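Local coordinates for protein exotoxin A (Pseudomonas aeruginosa, PDB 1IKP) that acts as an NAD-dependent ADP-ribosyltransferase toxin, probably halting protein synthesis in host cells by modifying elongation factor 2, at residues S188-S192 and G193-C197; A281-L284 and E285-Y289; V291-L294 and V295-L299; V407-T411 and R412-N416; R421-Q424 and A425-L429. The protein carries 2 engineered substitutions. All blocks are in the same frame, centred on the assembly; numbering follows the deposited sequence. Where two conformers were deposited one is given.

Interaction 1: residues S188-S192 and G193-C197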
loop_
_atom_site.group_PDB
_atom_site.type_symbol
_atom_site.label_atom_id
_atom_site.label_comp_id
_atom_site.label_asym_id
_atom_site.label_seq_id
_atom_site.Cartn_x
_atom_site.Cartn_y
_atom_site.Cartn_z
ATOM N N SER A 188 9.641 -6.081 4.265
ATOM C CA SER A 188 8.364 -5.380 4.241
ATOM C C SER A 188 8.475 -3.855 4.312
ATOM O O SER A 188 7.724 -3.148 3.645
ATOM C CB SER A 188 7.452 -5.887 5.367
ATOM O OG SER A 188 8.090 -5.768 6.622
ATOM N N GLU A 189 9.409 -3.337 5.104
ATOM C CA GLU A 189 9.551 -1.896 5.226
ATOM C C GLU A 189 9.938 -1.240 3.897
ATOM O O GLU A 189 9.491 -0.138 3.591
ATOM C CB GLU A 189 10.603 -1.562 6.298
ATOM C CG GLU A 189 10.248 -2.038 7.721
ATOM C CD GLU A 189 10.708 -3.464 8.029
ATOM O OE1 GLU A 189 11.163 -4.194 7.118
ATOM O OE2 GLU A 189 10.611 -3.863 9.214
ATOM N N TRP A 190 10.761 -1.941 3.127
ATOM C CA TRP A 190 11.251 -1.467 1.831
ATOM C C TRP A 190 10.113 -1.045 0.899
ATOM O O TRP A 190 10.221 -0.065 0.175
ATOM C CB TRP A 190 12.101 -2.574 1.190
ATOM C CG TRP A 190 12.602 -2.293 -0.195
ATOM C CD1 TRP A 190 12.040 -2.697 -1.387
ATOM C CD2 TRP A 190 13.783 -1.559 -0.544
ATOM N NE1 TRP A 190 12.800 -2.260 -2.437
ATOM C CE2 TRP A 190 13.875 -1.559 -1.954
ATOM C CE3 TRP A 190 14.779 -0.896 0.202
ATOM C CZ2 TRP A 190 14.912 -0.922 -2.631
ATOM C CZ3 TRP A 190 15.813 -0.263 -0.477
ATOM C CH2 TRP A 190 15.869 -0.280 -1.884
ATOM N N ALA A 191 9.002 -1.761 0.958
ATOM C CA ALA A 191 7.878 -1.472 0.079
ATOM C C ALA A 191 6.843 -0.507 0.670
ATOM O O ALA A 191 5.901 -0.093 -0.011
ATOM C CB ALA A 191 7.208 -2.792 -0.323
ATOM N N SER A 192 7.022 -0.119 1.927
ATOM C CA SER A 192 6.056 0.765 2.569
ATOM C C SER A 192 6.668 2.069 3.013
ATOM O O SER A 192 7.823 2.354 2.721
ATOM C CB SER A 192 5.445 0.090 3.805
ATOM O OG SER A 192 6.421 0.018 4.839
ATOM N N GLY A 193 5.883 2.868 3.722
ATOM C CA GLY A 193 6.390 4.140 4.198
ATOM C C GLY A 193 7.501 3.939 5.214
ATOM O O GLY A 193 8.306 4.850 5.445
ATOM N N LYS A 194 7.568 2.749 5.817
ATOM C CA LYS A 194 8.598 2.519 6.822
ATOM C C LYS A 194 9.990 2.408 6.262
ATOM O O LYS A 194 10.946 2.248 7.011
ATOM C CB LYS A 194 8.257 1.294 7.689
ATOM C CG LYS A 194 7.032 1.533 8.575
ATOM C CD LYS A 194 6.902 0.456 9.649
ATOM C CE LYS A 194 5.672 0.704 10.511
ATOM N NZ LYS A 194 5.611 -0.356 11.565
ATOM N N VAL A 195 10.125 2.472 4.939
ATOM C CA VAL A 195 11.472 2.410 4.368
ATOM C C VAL A 195 12.275 3.599 4.925
ATOM O O VAL A 195 13.509 3.519 5.085
ATOM C CB VAL A 195 11.427 2.433 2.800
ATOM C CG1 VAL A 195 10.807 3.737 2.271
ATOM C CG2 VAL A 195 12.822 2.253 2.241
ATOM N N LEU A 196 11.574 4.681 5.253
ATOM C CA LEU A 196 12.236 5.874 5.800
ATOM C C LEU A 196 12.817 5.582 7.175
ATOM O O LEU A 196 13.781 6.211 7.599
ATOM C CB LEU A 196 11.262 7.052 5.857
ATOM C CG LEU A 196 10.690 7.467 4.486
ATOM C CD1 LEU A 196 9.897 8.742 4.631
ATOM C CD2 LEU A 196 11.829 7.667 3.473
ATOM N N CYS A 197 12.231 4.617 7.866
ATOM C CA CYS A 197 12.684 4.217 9.192
ATOM C C CYS A 197 14.028 3.504 9.124
ATOM O O CYS A 197 14.711 3.359 10.138
ATOM C CB CYS A 197 11.639 3.293 9.831
ATOM S SG CYS A 197 10.020 4.063 10.134
#

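Interaction 2: residues A281-L284 and E285-Y289. Engineered in segment 281-284: Ala-281 (natural residue Trp).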
loop_
_atom_site.group_PDB
_atom_site.type_symbol
_atom_site.label_atom_id
_atom_site.label_comp_id
_atom_site.label_asym_id
_atom_site.label_seq_id
_atom_site.Cartn_x
_atom_site.Cartn_y
_atom_site.Cartn_z
ATOM N N ALA A 281 6.758 -20.091 -5.004
ATOM C CA ALA A 281 6.049 -19.442 -3.901
ATOM C C ALA A 281 4.569 -19.827 -3.845
ATOM O O ALA A 281 3.800 -19.521 -4.752
ATOM C CB ALA A 281 6.188 -17.933 -4.021
ATOM N N GLU A 282 4.179 -20.491 -2.763
ATOM C CA GLU A 282 2.806 -20.937 -2.562
ATOM C C GLU A 282 1.743 -19.861 -2.813
ATOM O O GLU A 282 0.899 -20.002 -3.702
ATOM C CB GLU A 282 2.654 -21.476 -1.137
ATOM C CG GLU A 282 1.282 -22.040 -0.818
ATOM C CD GLU A 282 0.994 -23.325 -1.565
ATOM O OE1 GLU A 282 0.985 -23.301 -2.815
ATOM O OE2 GLU A 282 0.778 -24.362 -0.901
ATOM N N GLN A 283 1.784 -18.787 -2.029
ATOM C CA GLN A 283 0.801 -17.715 -2.164
ATOM C C GLN A 283 0.854 -17.032 -3.531
ATOM O O GLN A 283 -0.148 -16.516 -4.019
ATOM C CB GLN A 283 0.986 -16.679 -1.046
ATOM C CG GLN A 283 -0.111 -15.608 -1.021
ATOM C CD GLN A 283 -1.488 -16.172 -0.697
ATOM O OE1 GLN A 283 -1.715 -17.381 -0.787
ATOM N NE2 GLN A 283 -2.422 -15.292 -0.332
ATOM N N LEU A 284 2.026 -17.028 -4.153
ATOM C CA LEU A 284 2.166 -16.421 -5.468
ATOM C C LEU A 284 1.488 -17.292 -6.526
ATOM O O LEU A 284 0.729 -16.799 -7.359
ATOM C CB LEU A 284 3.647 -16.252 -5.820
ATOM C CG LEU A 284 4.196 -14.824 -5.821
ATOM C CD1 LEU A 284 5.689 -14.853 -6.102
ATOM C CD2 LEU A 284 3.478 -13.999 -6.874
ATOM N N GLU A 285 1.752 -18.593 -6.469
ATOM C CA GLU A 285 1.188 -19.531 -7.429
ATOM C C GLU A 285 -0.304 -19.783 -7.251
ATOM O O GLU A 285 -1.021 -20.011 -8.225
ATOM C CB GLU A 285 1.918 -20.874 -7.338
ATOM C CG GLU A 285 3.414 -20.815 -7.602
ATOM C CD GLU A 285 3.735 -20.362 -9.009
ATOM O OE1 GLU A 285 2.886 -20.571 -9.908
ATOM O OE2 GLU A 285 4.841 -19.813 -9.217
ATOM N N GLN A 286 -0.775 -19.754 -6.011
ATOM C CA GLN A 286 -2.180 -20.027 -5.749
ATOM C C GLN A 286 -3.071 -18.802 -5.712
ATOM O O GLN A 286 -4.252 -18.892 -6.037
ATOM C CB GLN A 286 -2.335 -20.795 -4.435
ATOM C CG GLN A 286 -1.609 -22.127 -4.396
ATOM C CD GLN A 286 -1.956 -22.935 -3.160
ATOM O OE1 GLN A 286 -1.795 -22.469 -2.031
ATOM N NE2 GLN A 286 -2.436 -24.155 -3.369
ATOM N N CYS A 287 -2.514 -17.659 -5.323
ATOM C CA CYS A 287 -3.315 -16.447 -5.239
ATOM C C CYS A 287 -2.833 -15.325 -6.153
ATOM O O CYS A 287 -3.585 -14.850 -6.992
ATOM C CB CYS A 287 -3.345 -15.937 -3.794
ATOM S SG CYS A 287 -4.526 -14.581 -3.435
ATOM N N GLY A 288 -1.583 -14.901 -5.961
ATOM C CA GLY A 288 -1.011 -13.800 -6.730
ATOM C C GLY A 288 -1.180 -13.809 -8.236
ATOM O O GLY A 288 -1.871 -12.962 -8.795
ATOM N N TYR A 289 -0.548 -14.770 -8.899
ATOM C CA TYR A 289 -0.646 -14.845 -10.351
ATOM C C TYR A 289 -2.077 -15.140 -10.814
ATOM O O TYR A 289 -2.537 -14.558 -11.790
ATOM C CB TYR A 289 0.351 -15.893 -10.880
ATOM C CG TYR A 289 1.807 -15.526 -10.625
ATOM C CD1 TYR A 289 2.730 -16.489 -10.216
ATOM C CD2 TYR A 289 2.258 -14.212 -10.777
ATOM C CE1 TYR A 289 4.064 -16.153 -9.958
ATOM C CE2 TYR A 289 3.590 -13.868 -10.523
ATOM C CZ TYR A 289 4.485 -14.842 -10.111
ATOM O OH TYR A 289 5.794 -14.498 -9.829
#

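Interaction 3: residues V291-L294 and V295-L299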
loop_
_atom_site.group_PDB
_atom_site.type_symbol
_atom_site.label_atom_id
_atom_site.label_comp_id
_atom_site.label_asym_id
_atom_site.label_seq_id
_atom_site.Cartn_x
_atom_site.Cartn_y
_atom_site.Cartn_z
ATOM N N VAL A 291 -4.925 -14.271 -9.463
ATOM C CA VAL A 291 -5.722 -13.054 -9.354
ATOM C C VAL A 291 -5.309 -12.016 -10.398
ATOM O O VAL A 291 -6.162 -11.349 -10.986
ATOM C CB VAL A 291 -5.620 -12.462 -7.922
ATOM C CG1 VAL A 291 -6.165 -11.035 -7.893
ATOM C CG2 VAL A 291 -6.424 -13.323 -6.950
ATOM N N GLN A 292 -3.999 -11.873 -10.603
ATOM C CA GLN A 292 -3.473 -10.937 -11.588
ATOM C C GLN A 292 -4.044 -11.303 -12.963
ATOM O O GLN A 292 -4.579 -10.446 -13.673
ATOM C CB GLN A 292 -1.936 -11.009 -11.611
ATOM C CG GLN A 292 -1.272 -10.053 -12.602
ATOM C CD GLN A 292 0.241 -10.224 -12.671
ATOM O OE1 GLN A 292 0.966 -9.284 -13.009
ATOM N NE2 GLN A 292 0.721 -11.416 -12.359
ATOM N N ARG A 293 -3.943 -12.583 -13.312
ATOM C CA ARG A 293 -4.429 -13.080 -14.594
ATOM C C ARG A 293 -5.930 -12.879 -14.769
ATOM O O ARG A 293 -6.395 -12.518 -15.848
ATOM C CB ARG A 293 -4.076 -14.563 -14.737
ATOM C CG ARG A 293 -4.713 -15.259 -15.928
ATOM C CD ARG A 293 -4.041 -16.595 -16.196
ATOM N NE ARG A 293 -4.789 -17.405 -17.152
ATOM C CZ ARG A 293 -5.944 -18.003 -16.878
ATOM N NH1 ARG A 293 -6.485 -17.884 -15.673
ATOM N NH2 ARG A 293 -6.559 -18.720 -17.808
ATOM N N LEU A 294 -6.682 -13.104 -13.701
ATOM C CA LEU A 294 -8.125 -12.950 -13.752
ATOM C C LEU A 294 -8.528 -11.523 -14.086
ATOM O O LEU A 294 -9.371 -11.290 -14.949
ATOM C CB LEU A 294 -8.738 -13.364 -12.428
ATOM C CG LEU A 294 -10.240 -13.168 -12.335
ATOM C CD1 LEU A 294 -10.982 -14.028 -13.375
ATOM C CD2 LEU A 294 -10.659 -13.561 -10.936
ATOM N N VAL A 295 -7.925 -10.551 -13.405
ATOM C CA VAL A 295 -8.258 -9.168 -13.685
ATOM C C VAL A 295 -7.845 -8.820 -15.114
ATOM O O VAL A 295 -8.567 -8.112 -15.797
ATOM C CB VAL A 295 -7.552 -8.211 -12.676
ATOM C CG1 VAL A 295 -7.810 -6.758 -13.037
ATOM C CG2 VAL A 295 -8.071 -8.484 -11.269
ATOM N N ALA A 296 -6.695 -9.325 -15.555
ATOM C CA ALA A 296 -6.222 -9.055 -16.921
ATOM C C ALA A 296 -7.231 -9.603 -17.930
ATOM O O ALA A 296 -7.613 -8.911 -18.875
ATOM C CB ALA A 296 -4.873 -9.694 -17.147
ATOM N N LEU A 297 -7.662 -10.841 -17.716
ATOM C CA LEU A 297 -8.635 -11.474 -18.606
ATOM C C LEU A 297 -9.915 -10.652 -18.679
ATOM O O LEU A 297 -10.483 -10.454 -19.753
ATOM C CB LEU A 297 -8.956 -12.898 -18.127
ATOM C CG LEU A 297 -7.920 -13.992 -18.402
ATOM C CD1 LEU A 297 -8.306 -15.264 -17.666
ATOM C CD2 LEU A 297 -7.844 -14.260 -19.915
ATOM N N TYR A 298 -10.369 -10.152 -17.535
ATOM C CA TYR A 298 -11.592 -9.366 -17.508
ATOM C C TYR A 298 -11.418 -8.105 -18.346
ATOM O O TYR A 298 -12.302 -7.714 -19.131
ATOM C CB TYR A 298 -11.962 -9.010 -16.053
ATOM C CG TYR A 298 -13.376 -8.462 -15.898
ATOM C CD1 TYR A 298 -13.679 -7.135 -16.192
ATOM C CD2 TYR A 298 -14.424 -9.291 -15.460
ATOM C CE1 TYR A 298 -14.955 -6.631 -16.056
ATOM C CE2 TYR A 298 -15.711 -8.798 -15.322
ATOM C CZ TYR A 298 -15.987 -7.478 -15.611
ATOM O OH TYR A 298 -17.253 -6.992 -15.433
ATOM N N LEU A 299 -10.270 -7.461 -18.176
ATOM C CA LEU A 299 -9.961 -6.250 -18.928
ATOM C C LEU A 299 -9.816 -6.549 -20.425
ATOM O O LEU A 299 -10.269 -5.770 -21.255
ATOM C CB LEU A 299 -8.672 -5.624 -18.393
ATOM C CG LEU A 299 -8.769 -4.992 -17.002
ATOM C CD1 LEU A 299 -7.358 -4.758 -16.456
ATOM C CD2 LEU A 299 -9.564 -3.689 -17.066
#

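Interaction 4: residues V407-T411 and R412-N416. Unlike the reference sequence in segment 407-411: Val-407 (reference Ile).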
loop_
_atom_site.group_PDB
_atom_site.type_symbol
_atom_site.label_atom_id
_atom_site.label_comp_id
_atom_site.label_asym_id
_atom_site.label_seq_id
_atom_site.Cartn_x
_atom_site.Cartn_y
_atom_site.Cartn_z
ATOM N N VAL A 407 -0.405 -17.128 11.272
ATOM C CA VAL A 407 -1.855 -17.206 11.272
ATOM C C VAL A 407 -2.307 -17.267 9.822
ATOM O O VAL A 407 -1.761 -16.573 8.963
ATOM C CB VAL A 407 -2.446 -15.965 11.959
ATOM C CG1 VAL A 407 -3.951 -15.964 11.835
ATOM C CG2 VAL A 407 -2.047 -15.976 13.423
ATOM N N SER A 408 -3.284 -18.127 9.553
ATOM C CA SER A 408 -3.857 -18.299 8.223
ATOM C C SER A 408 -5.250 -18.875 8.391
ATOM O O SER A 408 -5.601 -19.388 9.460
ATOM C CB SER A 408 -2.993 -19.224 7.351
ATOM O OG SER A 408 -2.948 -20.530 7.880
ATOM N N PHE A 409 -6.029 -18.806 7.321
ATOM C CA PHE A 409 -7.405 -19.258 7.346
ATOM C C PHE A 409 -7.613 -20.529 6.567
ATOM O O PHE A 409 -7.120 -20.664 5.454
ATOM C CB PHE A 409 -8.275 -18.137 6.803
ATOM C CG PHE A 409 -8.121 -16.864 7.578
ATOM C CD1 PHE A 409 -8.752 -16.724 8.802
ATOM C CD2 PHE A 409 -7.295 -15.850 7.119
ATOM C CE1 PHE A 409 -8.561 -15.580 9.569
ATOM C CE2 PHE A 409 -7.091 -14.698 7.878
ATOM C CZ PHE A 409 -7.722 -14.564 9.101
ATOM N N SER A 410 -8.370 -21.440 7.163
ATOM C CA SER A 410 -8.643 -22.742 6.561
ATOM C C SER A 410 -9.970 -23.301 7.061
ATOM O O SER A 410 -10.480 -22.879 8.103
ATOM C CB SER A 410 -7.518 -23.710 6.930
ATOM O OG SER A 410 -7.923 -25.052 6.750
ATOM N N THR A 411 -10.522 -24.266 6.328
ATOM C CA THR A 411 -11.772 -24.894 6.735
ATOM C C THR A 411 -11.604 -25.610 8.087
ATOM O O THR A 411 -12.586 -25.835 8.789
ATOM C CB THR A 411 -12.258 -25.921 5.688
ATOM O OG1 THR A 411 -11.245 -26.912 5.496
ATOM C CG2 THR A 411 -12.565 -25.242 4.360
ATOM N N ARG A 412 -10.367 -25.944 8.446
ATOM C CA ARG A 412 -10.067 -26.624 9.708
ATOM C C ARG A 412 -9.895 -25.642 10.871
ATOM O O ARG A 412 -9.612 -26.036 12.004
ATOM C CB ARG A 412 -8.798 -27.458 9.548
ATOM C CG ARG A 412 -8.887 -28.469 8.417
ATOM C CD ARG A 412 -7.602 -29.272 8.243
ATOM N NE ARG A 412 -6.438 -28.426 7.995
ATOM C CZ ARG A 412 -5.628 -27.974 8.947
ATOM N NH1 ARG A 412 -5.851 -28.291 10.213
ATOM N NH2 ARG A 412 -4.600 -27.193 8.632
ATOM N N GLY A 413 -10.065 -24.357 10.585
ATOM C CA GLY A 413 -9.933 -23.355 11.628
ATOM C C GLY A 413 -8.759 -22.431 11.388
ATOM O O GLY A 413 -7.873 -22.722 10.574
ATOM N N THR A 414 -8.734 -21.332 12.134
ATOM C CA THR A 414 -7.689 -20.343 11.992
ATOM C C THR A 414 -6.382 -20.832 12.628
ATOM O O THR A 414 -6.336 -21.146 13.822
ATOM C CB THR A 414 -8.181 -19.018 12.591
ATOM O OG1 THR A 414 -9.399 -18.659 11.929
ATOM C CG2 THR A 414 -7.165 -17.926 12.394
ATOM N N GLN A 415 -5.330 -20.886 11.821
ATOM C CA GLN A 415 -4.031 -21.381 12.273
ATOM C C GLN A 415 -3.493 -20.621 13.462
ATOM O O GLN A 415 -3.480 -19.405 13.469
ATOM C CB GLN A 415 -2.996 -21.296 11.134
ATOM C CG GLN A 415 -1.596 -21.851 11.483
ATOM C CD GLN A 415 -0.551 -21.672 10.374
ATOM O OE1 GLN A 415 0.495 -22.321 10.397
ATOM N NE2 GLN A 415 -0.820 -20.790 9.422
ATOM N N ASN A 416 -3.033 -21.357 14.464
ATOM C CA ASN A 416 -2.424 -20.782 15.646
ATOM C C ASN A 416 -3.229 -19.679 16.307
ATOM O O ASN A 416 -2.670 -18.674 16.738
ATOM C CB ASN A 416 -1.013 -20.259 15.319
ATOM C CG ASN A 416 -0.012 -21.381 15.053
ATOM O OD1 ASN A 416 0.080 -22.337 15.820
ATOM N ND2 ASN A 416 0.751 -21.256 13.971
HETATM O O HOH W 1 -9.888 -19.843 9.397
#

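Interaction 5: residues R421-Q424 and A425-L429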
loop_
_atom_site.group_PDB
_atom_site.type_symbol
_atom_site.label_atom_id
_atom_site.label_comp_id
_atom_site.label_asym_id
_atom_site.label_seq_id
_atom_site.Cartn_x
_atom_site.Cartn_y
_atom_site.Cartn_z
ATOM N N ARG A 421 -4.396 -16.035 22.762
ATOM C CA ARG A 421 -3.747 -15.172 21.788
ATOM C C ARG A 421 -4.643 -13.974 21.468
ATOM O O ARG A 421 -4.148 -12.856 21.332
ATOM C CB ARG A 421 -3.402 -15.943 20.504
ATOM C CG ARG A 421 -2.542 -15.144 19.552
ATOM C CD ARG A 421 -2.066 -15.948 18.347
ATOM N NE ARG A 421 -1.089 -15.173 17.598
ATOM C CZ ARG A 421 -0.310 -15.674 16.640
ATOM N NH1 ARG A 421 -0.415 -16.950 16.305
ATOM N NH2 ARG A 421 0.603 -14.910 16.066
ATOM N N LEU A 422 -5.946 -14.218 21.377
ATOM C CA LEU A 422 -6.902 -13.136 21.093
ATOM C C LEU A 422 -6.881 -12.093 22.216
ATOM O O LEU A 422 -6.818 -10.881 21.954
ATOM C CB LEU A 422 -8.311 -13.699 20.926
ATOM C CG LEU A 422 -9.445 -12.660 20.989
ATOM C CD1 LEU A 422 -9.304 -11.594 19.870
ATOM C CD2 LEU A 422 -10.778 -13.371 20.867
ATOM N N LEU A 423 -6.886 -12.554 23.468
ATOM C CA LEU A 423 -6.856 -11.602 24.572
ATOM C C LEU A 423 -5.612 -10.729 24.538
ATOM O O LEU A 423 -5.685 -9.526 24.808
ATOM C CB LEU A 423 -6.971 -12.314 25.924
ATOM C CG LEU A 423 -8.247 -13.141 26.099
ATOM C CD1 LEU A 423 -8.286 -13.703 27.534
ATOM C CD2 LEU A 423 -9.496 -12.298 25.852
ATOM N N GLN A 424 -4.460 -11.321 24.212
ATOM C CA GLN A 424 -3.229 -10.538 24.116
ATOM C C GLN A 424 -3.351 -9.493 22.986
ATOM O O GLN A 424 -2.965 -8.330 23.133
ATOM C CB GLN A 424 -2.042 -11.473 23.840
ATOM C CG GLN A 424 -0.723 -10.761 23.552
ATOM C CD GLN A 424 0.395 -11.715 23.138
ATOM O OE1 GLN A 424 0.240 -12.528 22.218
ATOM N NE2 GLN A 424 1.535 -11.611 23.818
ATOM N N ALA A 425 -3.873 -9.934 21.848
ATOM C CA ALA A 425 -4.033 -9.062 20.695
ATOM C C ALA A 425 -4.979 -7.904 21.015
ATOM O O ALA A 425 -4.716 -6.755 20.642
ATOM C CB ALA A 425 -4.554 -9.871 19.527
ATOM N N HIS A 426 -6.072 -8.224 21.709
ATOM C CA HIS A 426 -7.053 -7.212 22.104
ATOM C C HIS A 426 -6.384 -6.161 23.007
ATOM O O HIS A 426 -6.613 -4.967 22.838
ATOM C CB HIS A 426 -8.210 -7.909 22.818
ATOM C CG HIS A 426 -9.298 -6.979 23.248
ATOM N ND1 HIS A 426 -10.239 -6.465 22.380
ATOM C CD2 HIS A 426 -9.577 -6.451 24.464
ATOM C CE1 HIS A 426 -11.046 -5.656 23.042
ATOM N NE2 HIS A 426 -10.665 -5.629 24.310
ATOM N N ARG A 427 -5.545 -6.603 23.943
ATOM C CA ARG A 427 -4.852 -5.672 24.835
ATOM C C ARG A 427 -3.910 -4.779 24.033
ATOM O O ARG A 427 -3.809 -3.577 24.279
ATOM C CB ARG A 427 -4.063 -6.451 25.894
ATOM C CG ARG A 427 -4.924 -7.243 26.861
ATOM C CD ARG A 427 -4.143 -8.397 27.490
ATOM N NE ARG A 427 -5.000 -9.256 28.306
ATOM C CZ ARG A 427 -4.756 -10.540 28.553
ATOM N NH1 ARG A 427 -3.676 -11.123 28.045
ATOM N NH2 ARG A 427 -5.593 -11.242 29.309
ATOM N N GLN A 428 -3.212 -5.365 23.063
ATOM C CA GLN A 428 -2.303 -4.586 22.229
ATOM C C GLN A 428 -3.092 -3.523 21.456
ATOM O O GLN A 428 -2.638 -2.394 21.312
ATOM C CB GLN A 428 -1.563 -5.480 21.231
ATOM C CG GLN A 428 -0.502 -4.725 20.441
ATOM C CD GLN A 428 0.155 -5.560 19.362
ATOM O OE1 GLN A 428 0.117 -6.796 19.397
ATOM N NE2 GLN A 428 0.782 -4.887 18.401
ATOM N N LEU A 429 -4.257 -3.914 20.936
ATOM C CA LEU A 429 -5.116 -2.974 20.216
ATOM C C LEU A 429 -5.551 -1.826 21.132
ATOM O O LEU A 429 -5.512 -0.671 20.740
ATOM C CB LEU A 429 -6.322 -3.731 19.658
ATOM C CG LEU A 429 -5.952 -4.401 18.329
ATOM C CD1 LEU A 429 -6.931 -5.526 18.032
ATOM C CD2 LEU A 429 -5.972 -3.347 17.229
#

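Interaction 1: residues S188-S192 and G193-C197
Ser-192 turns OG in between its own backbone N and carbonyl carbon (chi1 71°), which sets the hydroxyl over the following peptides, where it accepts a bond from Lys-194 N (N to OG 3.1 Å, 153° at the hydrogen). The carbonyl of the same residue takes Val-195 N (N to O 3.2 Å), the donor standing well above the carbonyl plane. Val-195 has CG1 likewise wedged between its N and carbonyl carbon (chi1 62°): CG1 lies 3.3 Å from Ser-192 O, and CB lies 3.3 Å from Glu-189 O. CG2 of Val-195 meets the Trp-190 ring at CE3, 4.2 Å away, while the buried Trp-190 O finds no hydrogen-bond partner. Glu-189 and Lys-194 touch at their roots, CG to CB 3.9 Å, and then part: the carboxylate pairs with Arg-186, the ammonium with Cys-214 O. Trp-190 NE1 bonds to Asn-112, and the indole and Val-195 both pack on Leu-102 of strand 97-106. Ser-192 OG on Lys-194 N makes an ST turn, and Ser-192 O on Val-195 N the overlapping beta turn, which link helix 188-191 to the Cys-197–Cys-214 disulfide of the binding region.

Interaction 2: residues A281-L284 and E285-Y289
Leu-284 lays CD2 over one face of the Tyr-289 ring, a CH-pi contact in which the methyl is 3.7 Å from the ring centroid and 20° off the normal, shifted toward the rim near CZ. CD1 of Leu-284 reaches Tyr-289 OH at 3.7 Å. The edge of the same ring faces Glu-285 OE2. One turn round, the Glu-282 carboxylate and the Gln-286 amide are stacked, their planes 10° apart; Glu-282 bends at chi2 (69°) to bring its end back over its neighbour. Gln-283 folds similarly and rests CD on Cys-287 CB, 3.6 Å away.

The backbone sets these spacings. Glu-285 N and Gln-286 N make ordinary helical bonds to Ala-281 O and Glu-282 O; Gln-283 O then holds both Cys-287 N and Gly-288 N, each at 2.9 Å, and Tyr-289 N reaches back five residues to Leu-284 O (2.8 Å). Farther out, Tyr-289 OH bonds to Pro-278 O, Gln-283 NE2 to Cys-265 O, and Cys-287 is disulfide-linked to Cys-265 of helix 255-265. Ala-281, an engineered residue, occupies the N-cap position. The five-residue steps are those of a pi-type turn, inserted near the start of helix 282-300 in the targeting region.

Interaction 3: residues V291-L294 and V295-L299
Arg-293 and Leu-297, one helical turn apart, lean across each other so that Leu-297 CD1 sits over the middle of one guanidinium face, 3.7 Å from Arg-293 CZ. The arginine leaves the helix with CG anti to its own N (chi1 171°) and runs extended to NE; the turn at chi4 (-72°) then presents the flat group to the methyl. Arg-293 has two conformers, so this stacked geometry is not certain for both. Leu-297 also bends its CG over Arg-293 O, 3.3 Å away. On another side of the helix Val-295 puts CG2 3.5 Å from Val-291 O, and both valines face Thr-260 of helix 255-265. Leu-294 touches Leu-325 of helix 323-331 and Ala-336 of helix 333-351. Four regular bonds, among them Leu-297 N to Arg-293 O at 2.8 Å, fix the spacing. Arg-293 and Leu-297 also share Ala-328. With the methyl over the face, in this conformer the contact is probably mainly one of dispersion and leaves the in-plane N-H groups pointing past the leucine.

Interaction 4: residues V407-T411 and R412-N416
Thr-414 packs between Val-407 and Phe-409 on the tight side of this hairpin-like loop: CG2 is 3.8 Å from Val-407 CG1, while OG1 lies 3.7 Å from Phe-409 CD1. The backbones join where Gln-415 N donates to Ser-408 O, 2.8 Å away and in the carbonyl plane; Val-407 CA adds a CA-H...O contact to Gln-415 O. Buried Ser-408 N finds no partner. The turn end is well bonded: a type I beta turn closes with Gly-413 N on Ser-410 O at 2.9 Å, and Ser-410, with OG swung anti to its N (chi1 161°), takes Arg-412 N almost straight (171°, N to OG 3.1 Å). A water bridges Ser-410 N and Thr-414 OG1 between the two arms. The loose side holds exposed Arg-412 and two-conformer Gln-415, whose weak bond from NE2 to Ser-408 OG is doubtful. Phe-409 inserts against helix 444-453 and strand 497-504, Pro-568 of strand 565-568 backs Val-407, Phe-409 and Thr-414, and Asn-416 O meets Arg-421 at the start of helix 419-431.

Interaction 5: residues R421-Q424 and A425-L429
Arg-427 folds back along the helix and sets its guanidinium over Leu-423, whose CB stands above one face, off toward the rim, 3.8 Å from NH2. Nearer the backbone the contacts are carbon on carbonyl oxygen: with CG beside its own N (chi1 -66°), Arg-427 brings CG to 3.2 Å from Leu-423 O. Ala-425 CB rests equally, at 3.5 Å, on the Arg-421 and Leu-422 carbonyl oxygens. The hydrogen bonds across the contact are four backbone steps of a regular alpha helix, from Ala-425 N to Arg-421 O through Gln-428 N to Gln-424 O; the shortest joins His-426 N to Leu-422 O at 2.8 Å. The polar side-chain ends turn to partners beyond the helix: His-426 ND1 bonds to Tyr-502 OH, Gln-428 NE2 to Glu-399 O, and the Arg-421 guanidinium is held by several loop carbonyls, among them Leu-401 O and Gly-402 O. Helix 419-431 thus lies with Leu-422, Ala-425 and Leu-429 against Ile-567 of strand 565-568 and Leu-422 and His-426 beside Arg-500 of strand 497-504.

How the interactions relate
Five local contacts follow in series along the chain; none nests in or crosses another. Interaction 1 closes the turn after helix 188-191 in the binding region, with its centre about 23 Å from that of interaction 2. Interactions 2 and 3 occupy the first and later turns of helix 282-300 in the targeting region, centres about 14 Å apart, and link it to helices 255-265, 323-331 and 333-351. Interaction 4 closes the 407-416 loop, its nearest atoms about 8 Å from interaction 2. It touches interaction 5, where Val-407 CG2 packs on Arg-421 NH1 at 3.5 Å, joining the loop to helix 419-431 in the catalytic region; both contacts also face strands 497-504 and 565-568.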